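Local coordinates for protein flavodoxin (Bacillus cereus, PDB 6FT1) that binds flavin mononucleotide and probably serves as a low-potential electron donor to a number of redox enzymes, at residues Ser11-Glu16 / Val123-Glu128; Ser1-Ile6 / Thr28-Glu33; Asp19-Val24 / Glu133-Phe138. One frame throughout, in Å; residues are numbered along the deposited sequence.

Contact 1 (Ser11-Glu16 / Val123-Glu128); sequences SGNTEE and VELTPE. With FMN (flavin mononucleotide), chain B.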
loop_
_atom_site.group_PDB
_atom_site.type_symbol
_atom_site.label_atom_id
_atom_site.label_comp_id
_atom_site.label_asym_id
_atom_site.label_seq_id
_atom_site.Cartn_x
_atom_site.Cartn_y
_atom_site.Cartn_z
ATOM N N SER A 11 -1.714 -10.689 10.969
ATOM C CA SER A 11 -2.957 -11.184 11.565
ATOM C C SER A 11 -4.179 -11.022 10.678
ATOM O O SER A 11 -5.300 -11.183 11.168
ATOM C CB SER A 11 -3.213 -10.525 12.921
ATOM O OG SER A 11 -3.889 -9.280 12.824
ATOM N N GLY A 12 -3.973 -10.678 9.409
ATOM C CA GLY A 12 -5.020 -10.650 8.432
ATOM C C GLY A 12 -5.699 -9.301 8.173
ATOM O O GLY A 12 -6.491 -9.227 7.198
ATOM N N ASN A 13 -5.515 -8.278 9.038
ATOM C CA ASN A 13 -6.314 -7.059 8.886
ATOM C C ASN A 13 -5.902 -6.274 7.634
ATOM O O ASN A 13 -6.749 -5.845 6.829
ATOM C CB ASN A 13 -6.052 -6.220 10.137
ATOM C CG ASN A 13 -6.610 -6.852 11.426
ATOM O OD1 ASN A 13 -7.642 -7.535 11.362
ATOM N ND2 ASN A 13 -5.934 -6.646 12.621
ATOM N N THR A 14 -4.585 -6.092 7.448
ATOM C CA THR A 14 -4.146 -5.402 6.250
ATOM C C THR A 14 -4.459 -6.239 5.021
ATOM O O THR A 14 -4.760 -5.695 3.985
ATOM C CB THR A 14 -2.652 -5.083 6.331
ATOM O OG1 THR A 14 -2.393 -4.364 7.550
ATOM C CG2 THR A 14 -2.153 -4.212 5.118
ATOM N N GLU A 15 -4.445 -7.578 5.158
ATOM C CA GLU A 15 -4.829 -8.456 4.060
ATOM C C GLU A 15 -6.265 -8.212 3.634
ATOM O O GLU A 15 -6.554 -8.178 2.426
ATOM C CB GLU A 15 -4.653 -9.920 4.469
ATOM C CG GLU A 15 -4.803 -10.890 3.292
ATOM C CD GLU A 15 -4.723 -12.371 3.693
ATOM O OE1 GLU A 15 -4.745 -12.636 4.888
ATOM O OE2 GLU A 15 -4.690 -13.242 2.814
ATOM N N GLU A 16 -7.176 -8.111 4.614
ATOM C CA GLU A 16 -8.566 -7.854 4.275
ATOM C C GLU A 16 -8.704 -6.533 3.524
ATOM O O GLU A 16 -9.446 -6.453 2.514
ATOM C CB GLU A 16 -9.411 -7.830 5.565
ATOM C CG GLU A 16 -10.836 -7.422 5.202
ATOM C CD GLU A 16 -11.851 -7.367 6.357
ATOM O OE1 GLU A 16 -11.515 -7.769 7.499
ATOM O OE2 GLU A 16 -13.012 -6.917 6.038
ATOM N N VAL A 123 -6.699 2.117 9.114
ATOM C CA VAL A 123 -7.859 1.512 9.738
ATOM C C VAL A 123 -7.386 0.929 11.065
ATOM O O VAL A 123 -6.321 0.301 11.129
ATOM C CB VAL A 123 -8.449 0.430 8.813
ATOM C CG1 VAL A 123 -9.407 -0.436 9.610
ATOM C CG2 VAL A 123 -9.134 1.153 7.620
ATOM N N GLU A 124 -8.160 1.119 12.152
ATOM C CA GLU A 124 -7.835 0.504 13.454
ATOM C C GLU A 124 -8.162 -0.985 13.451
ATOM O O GLU A 124 -9.325 -1.405 13.305
ATOM C CB GLU A 124 -8.628 1.203 14.551
ATOM C CG GLU A 124 -8.457 0.520 15.909
ATOM C CD GLU A 124 -7.464 1.209 16.826
ATOM O OE1 GLU A 124 -7.143 2.383 16.571
ATOM O OE2 GLU A 124 -7.085 0.585 17.847
ATOM N N LEU A 125 -7.129 -1.802 13.583
ATOM C CA LEU A 125 -7.270 -3.263 13.771
ATOM C C LEU A 125 -8.155 -3.857 12.668
ATOM O O LEU A 125 -7.857 -3.645 11.500
ATOM C CB LEU A 125 -7.690 -3.603 15.181
ATOM C CG LEU A 125 -6.738 -3.207 16.364
ATOM C CD1 LEU A 125 -7.345 -3.506 17.777
ATOM C CD2 LEU A 125 -5.400 -4.020 16.118
ATOM N N THR A 126 -9.183 -4.659 12.996
ATOM C CA THR A 126 -9.954 -5.328 11.961
ATOM C C THR A 126 -10.990 -4.384 11.361
ATOM O O THR A 126 -11.748 -3.753 12.088
ATOM C CB THR A 126 -10.642 -6.559 12.553
ATOM O OG1 THR A 126 -9.668 -7.420 13.165
ATOM C CG2 THR A 126 -11.344 -7.379 11.456
ATOM N N PRO A 127 -11.037 -4.244 10.036
ATOM C CA PRO A 127 -12.050 -3.380 9.399
ATOM C C PRO A 127 -13.458 -3.751 9.875
ATOM O O PRO A 127 -13.836 -4.935 9.987
ATOM C CB PRO A 127 -11.886 -3.705 7.906
ATOM C CG PRO A 127 -10.444 -4.049 7.732
ATOM C CD PRO A 127 -10.113 -4.843 9.058
ATOM N N GLU A 128 -14.232 -2.713 10.123
ATOM C CA GLU A 128 -15.676 -2.845 10.303
ATOM C C GLU A 128 -16.315 -2.370 9.023
ATOM O O GLU A 128 -15.632 -1.974 8.089
ATOM C CB GLU A 128 -16.140 -2.002 11.480
ATOM C CG GLU A 128 -15.707 -2.646 12.799
ATOM C CD GLU A 128 -16.717 -2.392 13.865
ATOM O OE1 GLU A 128 -16.859 -1.202 14.211
ATOM O OE2 GLU A 128 -17.387 -3.365 14.289
HETATM N N1 FMN B . 0.473 -0.515 15.537
HETATM C C2 FMN B . 0.785 0.822 15.369
HETATM O O2 FMN B . -0.092 1.535 14.926
HETATM N N3 FMN B . 1.963 1.359 15.862
HETATM C C4 FMN B . 2.980 0.571 16.332
HETATM O O4 FMN B . 4.022 1.154 16.705
HETATM C C4A FMN B . 2.691 -0.798 16.505
HETATM N N5 FMN B . 3.609 -1.689 17.017
HETATM C C5A FMN B . 3.260 -3.046 17.110
HETATM C C6 FMN B . 4.170 -3.958 17.644
HETATM C C7 FMN B . 3.782 -5.279 17.898
HETATM C C7M FMN B . 4.860 -6.185 18.469
HETATM C C8 FMN B . 2.538 -5.761 17.481
HETATM C C8M FMN B . 2.100 -7.178 17.754
HETATM C C9 FMN B . 1.627 -4.849 16.929
HETATM C C9A FMN B . 2.052 -3.529 16.631
HETATM N N10 FMN B . 1.127 -2.631 16.196
HETATM C C10 FMN B . 1.461 -1.298 16.045
HETATM C "C1'" FMN B . -0.271 -3.120 15.792
HETATM C "C2'" FMN B . -0.452 -3.805 14.423
HETATM O "O2'" FMN B . -0.117 -2.912 13.393
HETATM C "C3'" FMN B . -1.961 -4.109 14.314
HETATM O "O3'" FMN B . -2.296 -5.186 15.214
HETATM C "C4'" FMN B . -2.437 -4.387 12.882
HETATM O "O4'" FMN B . -3.829 -4.606 12.909
HETATM C "C5'" FMN B . -1.787 -5.635 12.282
HETATM O "O5'" FMN B . -2.143 -5.672 10.916
HETATM P P FMN B . -2.185 -7.116 10.309
HETATM O O1P FMN B . -2.229 -6.861 8.855
HETATM O O2P FMN B . -3.407 -7.836 10.809
HETATM O O3P FMN B . -0.919 -7.858 10.623
HETATM O O HOH W 1 -7.056 -7.623 15.098
HETATM O O HOH W 2 -14.648 -6.687 8.117
#
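The phosphate-binding loop of the flavodoxin fold, which runs into the N-terminus of helix 13-26, meets the loop that follows strand 115-124 here, and Asn13 joins the two. Its OD1 accepts a hydrogen bond of 2.7 Å from Thr126 OG1; the donor sits 34° off the carbonyl plane, and the two side chains cross nearly at right angles. On the other branch of the same amide, ND2 donates to FMN O4' at 2.9 Å with an N-H...O angle of 163°, and also to a water that in turn donates to Thr126 OG1. Partners at both ends thus fix the rotation of the amide, which lies over Leu125 O. The FMN phosphate is gripped by Ser11 N and, in the conformer described, one of two, OG, by Asn13 N, and by Thr14 N and OG1. Asn13 N donates to FMN O2P at 2.8 Å. Leu125 CD2 touches the ribityl chain at FMN O3' (3.4 Å). One turn along the helix, Glu16 runs past the ring of Pro127 in the opposite direction, its chain extended beyond CG. Its OE1 lies 3.6 Å from Pro127 CD, while a water donates to both Glu16 OE2 and Pro127 O.

Contact 2 (Ser1-Ile6 / Thr28-Glu33); sequences SKLVMI and TENEIE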
loop_
_atom_site.group_PDB
_atom_site.type_symbol
_atom_site.label_atom_id
_atom_site.label_comp_id
_atom_site.label_asym_id
_atom_site.label_seq_id
_atom_site.Cartn_x
_atom_site.Cartn_y
_atom_site.Cartn_z
ATOM N N SER A 1 -4.622 0.396 -17.721
ATOM C CA SER A 1 -3.307 0.538 -17.078
ATOM C C SER A 1 -2.996 -0.709 -16.264
ATOM O O SER A 1 -3.918 -1.440 -15.963
ATOM C CB SER A 1 -3.296 1.764 -16.204
ATOM O OG SER A 1 -3.586 2.917 -16.961
ATOM N N LYS A 2 -1.713 -0.916 -15.927
ATOM C CA LYS A 2 -1.255 -2.063 -15.152
ATOM C C LYS A 2 -0.828 -1.579 -13.780
ATOM O O LYS A 2 -0.080 -0.595 -13.645
ATOM C CB LYS A 2 -0.084 -2.798 -15.818
ATOM C CG LYS A 2 1.109 -1.915 -16.175
ATOM C CD LYS A 2 2.274 -2.665 -16.904
ATOM C CE LYS A 2 1.780 -3.809 -17.836
ATOM N NZ LYS A 2 2.795 -4.178 -18.940
ATOM N N LEU A 3 -1.337 -2.244 -12.764
ATOM C CA LEU A 3 -1.146 -1.821 -11.388
ATOM C C LEU A 3 -0.549 -2.975 -10.609
ATOM O O LEU A 3 -0.763 -4.188 -10.931
ATOM C CB LEU A 3 -2.464 -1.415 -10.778
ATOM C CG LEU A 3 -3.285 -0.477 -11.698
ATOM C CD1 LEU A 3 -4.684 -0.285 -11.161
ATOM C CD2 LEU A 3 -2.565 0.833 -11.888
ATOM N N VAL A 4 0.227 -2.638 -9.604
ATOM C CA VAL A 4 0.713 -3.634 -8.663
ATOM C C VAL A 4 0.341 -3.205 -7.238
ATOM O O VAL A 4 0.410 -2.013 -6.906
ATOM C CB VAL A 4 2.234 -3.856 -8.801
ATOM C CG1 VAL A 4 3.038 -2.539 -8.406
ATOM C CG2 VAL A 4 2.703 -5.058 -7.928
ATOM N N MET A 5 -0.012 -4.154 -6.365
ATOM C CA MET A 5 -0.235 -3.947 -4.951
ATOM C C MET A 5 0.676 -4.883 -4.200
ATOM O O MET A 5 0.657 -6.100 -4.470
ATOM C CB MET A 5 -1.694 -4.219 -4.599
ATOM C CG MET A 5 -1.921 -4.069 -3.111
ATOM S SD MET A 5 -3.629 -4.465 -2.599
ATOM C CE MET A 5 -4.518 -3.059 -3.264
ATOM N N ILE A 6 1.473 -4.362 -3.279
ATOM C CA ILE A 6 2.310 -5.181 -2.390
ATOM C C ILE A 6 1.879 -4.939 -0.965
ATOM O O ILE A 6 1.901 -3.786 -0.499
ATOM C CB ILE A 6 3.787 -4.880 -2.610
ATOM C CG1 ILE A 6 4.119 -5.185 -4.100
ATOM C CG2 ILE A 6 4.680 -5.735 -1.675
ATOM C CD1 ILE A 6 5.515 -5.126 -4.500
ATOM N N THR A 28 -12.541 -2.512 -12.798
ATOM C CA THR A 28 -12.299 -1.498 -13.812
ATOM C C THR A 28 -11.501 -2.118 -14.942
ATOM O O THR A 28 -11.066 -3.252 -14.833
ATOM C CB THR A 28 -11.558 -0.274 -13.254
ATOM O OG1 THR A 28 -10.223 -0.600 -12.815
ATOM C CG2 THR A 28 -12.307 0.238 -12.053
ATOM N N GLU A 29 -11.288 -1.369 -16.011
ATOM C CA GLU A 29 -10.489 -1.897 -17.116
ATOM C C GLU A 29 -9.003 -1.622 -16.869
ATOM O O GLU A 29 -8.293 -0.991 -17.654
ATOM C CB GLU A 29 -10.972 -1.326 -18.447
ATOM C CG GLU A 29 -12.435 -1.686 -18.811
ATOM C CD GLU A 29 -12.698 -3.192 -18.872
ATOM O OE1 GLU A 29 -11.808 -3.913 -19.331
ATOM O OE2 GLU A 29 -13.792 -3.692 -18.486
ATOM N N ASN A 30 -8.541 -2.072 -15.723
ATOM C CA ASN A 30 -7.128 -2.001 -15.366
ATOM C C ASN A 30 -6.776 -3.362 -14.800
ATOM O O ASN A 30 -7.629 -4.016 -14.170
ATOM C CB ASN A 30 -6.856 -0.900 -14.308
ATOM C CG ASN A 30 -7.173 0.474 -14.790
ATOM O OD1 ASN A 30 -6.436 1.050 -15.568
ATOM N ND2 ASN A 30 -8.276 1.013 -14.351
ATOM N N GLU A 31 -5.535 -3.787 -14.977
ATOM C CA GLU A 31 -5.132 -5.055 -14.367
ATOM C C GLU A 31 -4.413 -4.752 -13.066
ATOM O O GLU A 31 -3.763 -3.714 -12.927
ATOM C CB GLU A 31 -4.205 -5.793 -15.330
ATOM C CG GLU A 31 -4.861 -6.053 -16.727
ATOM C CD GLU A 31 -4.748 -4.825 -17.664
ATOM O OE1 GLU A 31 -3.654 -4.239 -17.718
ATOM O OE2 GLU A 31 -5.740 -4.441 -18.336
ATOM N N ILE A 32 -4.569 -5.604 -12.075
ATOM C CA ILE A 32 -3.856 -5.401 -10.833
ATOM C C ILE A 32 -3.275 -6.737 -10.387
ATOM O O ILE A 32 -3.981 -7.765 -10.324
ATOM C CB ILE A 32 -4.685 -4.710 -9.730
ATOM C CG1 ILE A 32 -3.801 -4.474 -8.521
ATOM C CG2 ILE A 32 -5.957 -5.511 -9.400
ATOM C CD1 ILE A 32 -4.457 -3.478 -7.506
ATOM N N GLU A 33 -1.993 -6.736 -10.118
ATOM C CA GLU A 33 -1.332 -7.917 -9.558
ATOM C C GLU A 33 -1.086 -7.680 -8.051
ATOM O O GLU A 33 -0.355 -6.733 -7.676
ATOM C CB GLU A 33 0.001 -8.160 -10.274
ATOM C CG GLU A 33 0.770 -9.372 -9.678
ATOM C CD GLU A 33 1.778 -10.044 -10.627
ATOM O OE1 GLU A 33 2.099 -11.260 -10.458
ATOM O OE2 GLU A 33 2.279 -9.326 -11.482
HETATM O O HOH W 3 -3.342 -1.840 -19.041
HETATM O O HOH W 4 -6.316 3.548 -16.748
#
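Leu3 and Ile32 face each other in a parallel beta ladder between strands 2-8 and 31-36, flanked by the bridges Lys2 with Glu31 and Val4 with Glu33. The evidence is a regular run of four backbone bonds: Glu31 N to Ser1 O, Leu3 N to Glu31 O, Glu33 N to Leu3 O and Met5 N to Glu33 O. The last is the straightest, with an angle of 171° at the hydrogen. The short strand segments are twisted by 26°, and Ile32 CA adds a CA-H...O contact to Leu3 O.

The Leu3 side chain can be followed outward. Its CB meets Ile32 CG1 at 4.0 Å and lies close to Glu31 O; CG stays beside that same carbonyl oxygen; CD1 ends 3.9 Å from Asn30 CB. Ile32 reaches along the sheet in turn: its CG1 is anti to the backbone N (chi1 -176°), which carries CD1 to 4.1 Å from Met5 CB.

At the start of the ladder, Asn30 OD1 accepts from the chain-terminal Ser1 N at 2.9 Å and from a water that also joins Ser1 OG. Its ND2 donates to Thr28 OG1 at 3.0 Å, nearly in the amide plane, and the bonds at both ends of the amide hold it in orientation. Another water bridges Ser1 N to Glu31 OE1.

Strand 31-36 is the sheet's outermost strand on this side, strand 51-56 pairs with strand 2-8 at its other edge, and helix 13-26 packs over both residues, Ile25 touching Leu3 while Ala18, Ile21 and Ala22 touch Met5.

Contact 3 (Asp19-Val24 / Glu133-Phe138); sequences DHIAGV and EKCLQF
Two neighbouring helices of the flavodoxin alpha/beta sandwich, 13-26 and 129-144, pack against each other through Ile21, Val24, Cys135, Leu136 and Phe138. The axes of the short segments come within 8.2 Å at a crossing angle of -41°, and the backbones are closest at Ile21 and Cys135, whose CA atoms are 5.4 Å apart.

Ile21 works with all three of its outer carbons. Its CG1 stands 3.8 Å from Cys135 CB and also reaches Cys135 O. CD1 and CG2 both lie near the CD1 and CE1 atoms of Phe138; Ile21 CD1 is 3.8 Å from Phe138 CD1. With CG anti to its backbone N (chi1 -180°), Phe138 swings its ring toward Ile21, which it meets obliquely.

Nearer the outside, Val24, about a turn on from Ile21, and Leu136, next to Cys135, cross at about a right angle. In the conformer described, one of two, Leu136 CD1 rests against both branches of the valine, 3.6 Å from Val24 CG2 and 3.7 Å from Val24 CG1. Although the CB of Leu136 points away from helix 13-26, its chain turns back far enough for this methyl to make the contact. His20 comes near Cys135 only through its CB, and its ND1 is bonded to Glu16 O of its own helix.

Beneath the pair lies the parallel sheet: Ile21 rests on Met5 of strand 2-8 and Phe88 of strand 84-91, whereas Phe138 reaches Ala86 of strand 84-91 and Leu118 and Leu121 of strand 115-124.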
loop_
_atom_site.group_PDB
_atom_site.type_symbol
_atom_site.label_atom_id
_atom_site.label_comp_id
_atom_site.label_asym_id
_atom_site.label_seq_id
_atom_site.Cartn_x
_atom_site.Cartn_y
_atom_site.Cartn_z
ATOM N N ASP A 19 -7.423 -7.025 -0.106
ATOM C CA ASP A 19 -8.325 -7.809 -0.950
ATOM C C ASP A 19 -9.519 -6.986 -1.375
ATOM O O ASP A 19 -9.941 -7.061 -2.520
ATOM C CB ASP A 19 -8.791 -9.063 -0.218
ATOM C CG ASP A 19 -7.641 -10.094 -0.065
ATOM O OD1 ASP A 19 -6.604 -10.022 -0.820
ATOM O OD2 ASP A 19 -7.790 -10.915 0.870
ATOM N N HIS A 20 -10.032 -6.143 -0.504
ATOM C CA HIS A 20 -11.179 -5.338 -0.924
ATOM C C HIS A 20 -10.777 -4.171 -1.835
ATOM O O HIS A 20 -11.499 -3.873 -2.801
ATOM C CB HIS A 20 -11.959 -4.871 0.305
ATOM C CG HIS A 20 -12.775 -5.960 0.943
ATOM N ND1 HIS A 20 -12.286 -6.838 1.891
ATOM C CD2 HIS A 20 -14.063 -6.315 0.745
ATOM C CE1 HIS A 20 -13.254 -7.673 2.258
ATOM N NE2 HIS A 20 -14.339 -7.375 1.565
ATOM N N ILE A 21 -9.632 -3.511 -1.579
ATOM C CA ILE A 21 -9.164 -2.440 -2.489
ATOM C C ILE A 21 -8.888 -3.018 -3.890
ATOM O O ILE A 21 -9.323 -2.475 -4.922
ATOM C CB ILE A 21 -7.928 -1.723 -1.880
ATOM C CG1 ILE A 21 -8.285 -0.993 -0.568
ATOM C CG2 ILE A 21 -7.339 -0.812 -2.895
ATOM C CD1 ILE A 21 -7.051 -0.597 0.241
ATOM N N ALA A 22 -8.172 -4.157 -3.949
ATOM C CA ALA A 22 -7.846 -4.759 -5.233
ATOM C C ALA A 22 -9.088 -5.297 -5.918
ATOM O O ALA A 22 -9.215 -5.190 -7.131
ATOM C CB ALA A 22 -6.845 -5.911 -5.059
ATOM N N GLY A 23 -10.052 -5.831 -5.134
ATOM C CA GLY A 23 -11.280 -6.350 -5.727
ATOM C C GLY A 23 -12.105 -5.259 -6.401
ATOM O O GLY A 23 -12.630 -5.455 -7.505
ATOM N N VAL A 24 -12.139 -4.061 -5.794
ATOM C CA VAL A 24 -12.794 -2.915 -6.398
ATOM C C VAL A 24 -12.068 -2.493 -7.672
ATOM O O VAL A 24 -12.682 -2.296 -8.729
ATOM C CB VAL A 24 -12.861 -1.781 -5.362
ATOM C CG1 VAL A 24 -13.225 -0.422 -6.046
ATOM C CG2 VAL A 24 -13.903 -2.143 -4.321
ATOM N N GLU A 133 -16.049 0.296 3.583
ATOM C CA GLU A 133 -16.467 1.332 2.649
ATOM C C GLU A 133 -15.327 2.309 2.334
ATOM O O GLU A 133 -15.203 2.785 1.194
ATOM C CB GLU A 133 -17.696 2.054 3.186
ATOM C CG GLU A 133 -18.458 2.656 2.015
ATOM C CD GLU A 133 -19.782 3.228 2.407
ATOM O OE1 GLU A 133 -20.449 2.634 3.296
ATOM O OE2 GLU A 133 -20.135 4.273 1.811
ATOM N N LYS A 134 -14.506 2.676 3.333
ATOM C CA LYS A 134 -13.337 3.502 3.063
ATOM C C LYS A 134 -12.400 2.810 2.086
ATOM O O LYS A 134 -11.772 3.474 1.255
ATOM C CB LYS A 134 -12.600 3.845 4.377
ATOM C CG LYS A 134 -13.281 4.915 5.261
ATOM C CD LYS A 134 -12.534 5.026 6.590
ATOM C CE LYS A 134 -12.867 6.321 7.375
ATOM N NZ LYS A 134 -14.155 6.205 8.120
ATOM N N CYS A 135 -12.232 1.493 2.195
ATOM C CA CYS A 135 -11.401 0.762 1.243
ATOM C C CYS A 135 -11.957 0.885 -0.184
ATOM O O CYS A 135 -11.199 1.066 -1.162
ATOM C CB CYS A 135 -11.348 -0.703 1.670
ATOM S SG CYS A 135 -10.282 -0.995 3.114
ATOM N N LEU A 136 -13.291 0.787 -0.321
ATOM C CA LEU A 136 -13.946 0.966 -1.616
ATOM C C LEU A 136 -13.653 2.352 -2.192
ATOM O O LEU A 136 -13.252 2.498 -3.356
ATOM C CB LEU A 136 -15.455 0.812 -1.421
ATOM C CG LEU A 136 -16.357 1.380 -2.553
ATOM C CD1 LEU A 136 -16.082 0.646 -3.876
ATOM C CD2 LEU A 136 -17.824 1.293 -2.137
ATOM N N GLN A 137 -13.811 3.384 -1.368
ATOM C CA GLN A 137 -13.594 4.745 -1.804
ATOM C C GLN A 137 -12.145 4.969 -2.176
ATOM O O GLN A 137 -11.842 5.665 -3.137
ATOM C CB GLN A 137 -14.009 5.712 -0.677
ATOM C CG GLN A 137 -15.541 5.868 -0.602
ATOM C CD GLN A 137 -16.078 6.431 -1.946
ATOM O OE1 GLN A 137 -15.404 7.251 -2.601
ATOM N NE2 GLN A 137 -17.260 5.982 -2.362
ATOM N N PHE A 138 -11.224 4.328 -1.440
ATOM C CA PHE A 138 -9.806 4.429 -1.739
ATOM C C PHE A 138 -9.519 3.843 -3.123
ATOM O O PHE A 138 -8.855 4.462 -3.953
ATOM C CB PHE A 138 -9.061 3.715 -0.618
ATOM C CG PHE A 138 -7.551 3.703 -0.730
ATOM C CD1 PHE A 138 -6.876 2.751 -1.527
ATOM C CD2 PHE A 138 -6.781 4.523 0.064
ATOM C CE1 PHE A 138 -5.479 2.676 -1.546
ATOM C CE2 PHE A 138 -5.382 4.449 0.010
ATOM C CZ PHE A 138 -4.737 3.509 -0.794
#

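Helix 13-26 ties the three contacts together. Its N-terminal end belongs to contact 1 and its second half to contact 3, while contact 2 pairs strands 2-8 and 31-36, which precede and follow it in a beta-alpha-beta unit. Along the chain come 1-6, 11-16, 19-24 and 28-33, with 123-128 and 133-138 last, so the contacts interleave. Contacts 1 and 3, centres about 12 Å apart, both join this unit to the C-terminal part of the chain. Contacts 2 and 3, centres about 13 Å apart, touch where Met5 CE packs 3.6 Å from Ile21 CG2. Contacts 1 and 2 (centres about 22 Å apart, nearest atoms about 7 Å) do not touch; strands 115-124 and 31-36 form opposite edges of one sheet.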